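Local coordinates for protein sulfate transporter 4.1, chloroplastic (Arabidopsis thaliana, PDB 7LHV) that cotransports sulfate with protons across a membrane as a secondary active transporter of the SLC26/SulP family and may help regulate sulfate assimilation, at residues 195-198 with 199-202. Numbering follows the deposited sequence.
With LBN (1-palmitoyl-2-oleoyl-sn-glycero-3-phosphocholine), chain E; S1P ((2S,3R,4E)-2-amino-3-hydroxyoctadec-4-en-1-yl dihydrogen phosphate), chain G.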
ATOM      1  N   LEU A 195      -9.156  17.315   5.494  1.00 60.30           N
ATOM      2  CA  LEU A 195      -9.462  15.941   5.865  1.00 60.30           C
ATOM      3  C   LEU A 195      -8.355  15.286   6.678  1.00 60.30           C
ATOM      4  O   LEU A 195      -8.530  14.145   7.115  1.00 60.30           O
ATOM      5  CB  LEU A 195      -9.737  15.107   4.611  1.00 60.30           C
ATOM      6  CG  LEU A 195     -10.879  15.578   3.714  1.00 60.30           C
ATOM      7  CD1 LEU A 195     -11.060  14.626   2.546  1.00 60.30           C
ATOM      8  CD2 LEU A 195     -12.164  15.710   4.510  1.00 60.30           C
ATOM      9  N   ARG A 196      -7.232  15.974   6.882  1.00 61.52           N
ATOM     10  CA  ARG A 196      -6.107  15.447   7.653  1.00 61.52           C
ATOM     11  C   ARG A 196      -5.645  14.095   7.118  1.00 61.52           C
ATOM     12  O   ARG A 196      -5.383  13.162   7.876  1.00 61.52           O
ATOM     13  CB  ARG A 196      -6.450  15.361   9.139  1.00 61.52           C
ATOM     14  CG  ARG A 196      -7.075  16.625   9.697  1.00 61.52           C
ATOM     15  CD  ARG A 196      -7.817  16.360  10.990  1.00 61.52           C
ATOM     16  NE  ARG A 196      -8.921  17.292  11.182  1.00 61.52           N
ATOM     17  CZ  ARG A 196      -9.358  17.699  12.366  1.00 61.52           C
ATOM     18  NH1 ARG A 196      -8.805  17.276  13.490  1.00 61.52           N
ATOM     19  NH2 ARG A 196     -10.376  18.553  12.423  1.00 61.52           N
ATOM     20  N   LEU A 197      -5.541  13.993   5.793  1.00 60.88           N
ATOM     21  CA  LEU A 197      -5.128  12.766   5.127  1.00 60.88           C
ATOM     22  C   LEU A 197      -3.650  12.768   4.763  1.00 60.88           C
ATOM     23  O   LEU A 197      -3.235  12.004   3.887  1.00 60.88           O
ATOM     24  CB  LEU A 197      -5.972  12.539   3.875  1.00 60.88           C
ATOM     25  CG  LEU A 197      -7.388  12.016   4.090  1.00 60.88           C
ATOM     26  CD1 LEU A 197      -8.214  12.219   2.837  1.00 60.88           C
ATOM     27  CD2 LEU A 197      -7.347  10.552   4.473  1.00 60.88           C
ATOM     28  N   GLY A 198      -2.848  13.613   5.412  1.00 56.25           N
ATOM     29  CA  GLY A 198      -1.435  13.673   5.094  1.00 56.25           C
ATOM     30  C   GLY A 198      -0.655  12.442   5.502  1.00 56.25           C
ATOM     31  O   GLY A 198       0.407  12.180   4.932  1.00 56.25           O
ATOM     32  N   TRP A 199      -1.159  11.679   6.473  1.00 56.06           N
ATOM     33  CA  TRP A 199      -0.450  10.490   6.931  1.00 56.06           C
ATOM     34  C   TRP A 199      -0.448   9.374   5.895  1.00 56.06           C
ATOM     35  O   TRP A 199       0.338   8.432   6.024  1.00 56.06           O
ATOM     36  CB  TRP A 199      -1.062   9.981   8.236  1.00 56.06           C
ATOM     37  CG  TRP A 199      -2.542   9.810   8.167  1.00 56.06           C
ATOM     38  CD1 TRP A 199      -3.488  10.726   8.513  1.00 56.06           C
ATOM     39  CD2 TRP A 199      -3.250   8.657   7.704  1.00 56.06           C
ATOM     40  NE1 TRP A 199      -4.742  10.213   8.302  1.00 56.06           N
ATOM     41  CE2 TRP A 199      -4.622   8.943   7.804  1.00 56.06           C
ATOM     42  CE3 TRP A 199      -2.856   7.409   7.215  1.00 56.06           C
ATOM     43  CZ2 TRP A 199      -5.602   8.030   7.434  1.00 56.06           C
ATOM     44  CZ3 TRP A 199      -3.829   6.504   6.850  1.00 56.06           C
ATOM     45  CH2 TRP A 199      -5.186   6.818   6.961  1.00 56.06           C
ATOM     46  N   LEU A 200      -1.304   9.455   4.876  1.00 54.82           N
ATOM     47  CA  LEU A 200      -1.343   8.427   3.842  1.00 54.82           C
ATOM     48  C   LEU A 200      -0.113   8.441   2.949  1.00 54.82           C
ATOM     49  O   LEU A 200       0.103   7.475   2.211  1.00 54.82           O
ATOM     50  CB  LEU A 200      -2.593   8.595   2.978  1.00 54.82           C
ATOM     51  CG  LEU A 200      -3.827   7.794   3.382  1.00 54.82           C
ATOM     52  CD1 LEU A 200      -5.025   8.240   2.565  1.00 54.82           C
ATOM     53  CD2 LEU A 200      -3.579   6.309   3.206  1.00 54.82           C
ATOM     54  N   ILE A 201       0.690   9.500   2.995  1.00 54.29           N
ATOM     55  CA  ILE A 201       1.852   9.622   2.135  1.00 54.29           C
ATOM     56  C   ILE A 201       3.160   9.484   2.906  1.00 54.29           C
ATOM     57  O   ILE A 201       4.152   9.011   2.340  1.00 54.29           O
ATOM     58  CB  ILE A 201       1.805  10.961   1.368  1.00 54.29           C
ATOM     59  CG1 ILE A 201       0.524  11.052   0.546  1.00 54.29           C
ATOM     60  CG2 ILE A 201       2.994  11.110   0.443  1.00 54.29           C
ATOM     61  CD1 ILE A 201       0.400   9.968  -0.494  1.00 54.29           C
ATOM     62  N   ARG A 202       3.184   9.841   4.190  1.00 53.93           N
ATOM     63  CA  ARG A 202       4.417   9.867   4.968  1.00 53.93           C
ATOM     64  C   ARG A 202       4.983   8.484   5.259  1.00 53.93           C
ATOM     65  O   ARG A 202       5.965   8.391   6.002  1.00 53.93           O
ATOM     66  CB  ARG A 202       4.184  10.620   6.279  1.00 53.93           C
ATOM     67  CG  ARG A 202       3.646  12.023   6.082  1.00 53.93           C
ATOM     68  CD  ARG A 202       3.486  12.753   7.405  1.00 53.93           C
ATOM     69  NE  ARG A 202       2.455  13.781   7.330  1.00 53.93           N
ATOM     70  CZ  ARG A 202       2.601  14.948   6.717  1.00 53.93           C
ATOM     71  NH1 ARG A 202       3.742  15.286   6.137  1.00 53.93           N
ATOM     72  NH2 ARG A 202       1.580  15.796   6.685  1.00 53.93           N
TER
HETATM   73  C1  LBN E1003      -8.601  10.511   9.300  1.00 20.00           C
HETATM   74  P1  LBN E1003      -6.931  11.121  11.257  1.00 20.00           P
HETATM   75  C2  LBN E1003      -9.570  11.498   8.700  1.00 20.00           C
HETATM   76  C3  LBN E1003     -10.939  10.908   8.478  1.00 20.00           C
HETATM   77  C5  LBN E1003     -14.610  19.002   5.036  1.00 20.00           C
HETATM   78  O1  LBN E1003      -7.373  11.133   9.723  1.00 20.00           O
HETATM   79  O2  LBN E1003      -6.497   9.767  11.668  1.00 20.00           O
HETATM   80  O3  LBN E1003      -8.011  11.785  12.013  1.00 20.00           O
HETATM   81  O4  LBN E1003      -5.675  12.089  11.405  1.00 20.00           O
HETATM   82  C25 LBN E1003     -11.852  11.170   6.322  1.00 20.00           C
HETATM   83  O5  LBN E1003     -11.733  11.673   7.541  1.00 20.00           O
HETATM   84  C26 LBN E1003     -13.229  11.309   5.771  1.00 20.00           C
HETATM   85  O6  LBN E1003     -10.958  10.658   5.742  1.00 20.00           O
HETATM   86  C27 LBN E1003     -13.222  11.484   4.260  1.00 20.00           C
HETATM   87  C28 LBN E1003     -13.040  10.204   3.468  1.00 20.00           C
HETATM   88  C29 LBN E1003     -12.249  10.401   2.190  1.00 20.00           C
HETATM   89  C30 LBN E1003     -12.641   9.467   1.061  1.00 20.00           C
HETATM   90  C31 LBN E1003     -11.606   9.381  -0.044  1.00 20.00           C
HETATM   91  C34 LBN E1003     -10.673  13.054  10.232  1.00 20.00           C
HETATM   92  O7  LBN E1003      -9.593  12.716   9.514  1.00 20.00           O
HETATM   93  C35 LBN E1003     -11.379  14.234   9.639  1.00 20.00           C
HETATM   94  O8  LBN E1003     -10.968  12.545  11.277  1.00 20.00           O
HETATM   95  C36 LBN E1003     -11.862  15.191  10.710  1.00 20.00           C
HETATM   96  C37 LBN E1003     -12.493  16.429  10.149  1.00 20.00           C
HETATM   97  C38 LBN E1003     -12.735  16.346   8.679  1.00 20.00           C
HETATM   98  C39 LBN E1003     -13.865  17.226   8.222  1.00 20.00           C
HETATM   99  C40 LBN E1003     -13.665  18.686   8.538  1.00 20.00           C
HETATM  100  C41 LBN E1003     -14.211  19.578   7.444  1.00 20.00           C
HETATM  101  C42 LBN E1003     -14.767  18.767   6.322  1.00 20.00           C
HETATM  102  C1  S1P G1001     -10.411   7.262   7.846  1.00 66.34           C
HETATM  103  O1  S1P G1001      -9.425   7.245   8.897  1.00 66.34           O
HETATM  104  C2  S1P G1001     -10.020   6.051   7.037  1.00 66.34           C
HETATM  105  N2  S1P G1001      -8.679   5.632   7.435  1.00 66.34           N
HETATM  106  C3  S1P G1001      -9.939   6.285   5.529  1.00 66.34           C
HETATM  107  O3  S1P G1001      -8.730   5.650   5.132  1.00 66.34           O
HETATM  108  C4  S1P G1001      -9.901   7.727   5.150  1.00 66.34           C
HETATM  109  C5  S1P G1001      -9.922   8.189   3.916  1.00 66.34           C
HETATM  110  C6  S1P G1001      -9.986   7.461   2.619  1.00 66.34           C
HETATM  111  C7  S1P G1001      -8.664   6.947   2.093  1.00 66.34           C
HETATM  112  C8  S1P G1001      -8.797   5.595   1.451  1.00 66.34           C
HETATM  113  C9  S1P G1001      -8.252   5.519   0.047  1.00 66.34           C
HETATM  114  C10 S1P G1001      -6.759   5.299  -0.004  1.00 66.34           C
HETATM  115  C11 S1P G1001      -6.220   5.011  -1.384  1.00 66.34           C
HETATM  116  C12 S1P G1001      -4.798   4.486  -1.385  1.00 66.34           C
HETATM  117  C13 S1P G1001      -4.248   4.215  -0.012  1.00 66.34           C
HETATM  118  C14 S1P G1001      -2.745   4.263   0.069  1.00 66.34           C
HETATM  119  C15 S1P G1001      -2.062   4.355  -1.270  1.00 66.34           C
HETATM  120  C16 S1P G1001      -0.985   5.421  -1.348  1.00 66.34           C
HETATM  121  P22 S1P G1001      -9.562   6.574  10.335  1.00 66.34           P
HETATM  122  O23 S1P G1001     -11.026   6.531  10.707  1.00 66.34           O
HETATM  123  O24 S1P G1001      -9.077   5.167  10.186  1.00 66.34           O
HETATM  124  O25 S1P G1001      -8.760   7.323  11.287  1.00 66.34           O
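The indole of Trp199 has Leu200 over one face, CG standing 3.7 Å above the ring plane and displaced toward the rim, while Leu197 CD2 comes within 4.3 Å of CZ2. At the ring's edge, near its plane, lie two lipid atoms: O1 of the phosphatidylcholine, which accepts a hydrogen bond from NE1 (3.1 Å, 152° at the hydrogen), and the amino N2 of the sphingosine phosphate beside CH2. The carbonyl O of Arg196 approaches NE1 obliquely, at 3.0 Å. Trp199 holds CG between its backbone N and carbonyl carbon (chi1 51°), which lays the indole back along the preceding residues and brings NE1 to the phosphate ester. The guanidinium of Arg196 carries acyl carbon C36 of the phosphatidylcholine over one face, offset toward the rim; NE, CZ and NH2 pack on C36 and C37, with CB near O4 and O7. On the guanidinium of Arg202 one face is turned to Gly198 O, and CG lies 3.4 Å from that same oxygen.

Leu197 and Leu200 run side by side, CD2 to CD1 at 3.8 Å, and together form an apolar patch against the sphingosine chain, Leu197 CD2 near C5 and Leu200 CD2 near C14. Two weak i to i+3 bonds, Leu200 N to Leu197 O and Ile201 N to Gly198 O, close the short 3-10 turn that carries Leu200.

This turn follows helix 173-194, with Arg196 leaving helical geometry at positive phi, and leads to helix 206-229. Ile201 and Arg202 pack on helix 330-358, while Arg196 touches Asn366 of helix 365-381. His494 of the second subunit meets Trp199 edge-to-face and Ala490 of that subunit packs on Trp199 and Leu200, placing the two lipids beside a contact between this linker and helix 477-496 of the second subunit.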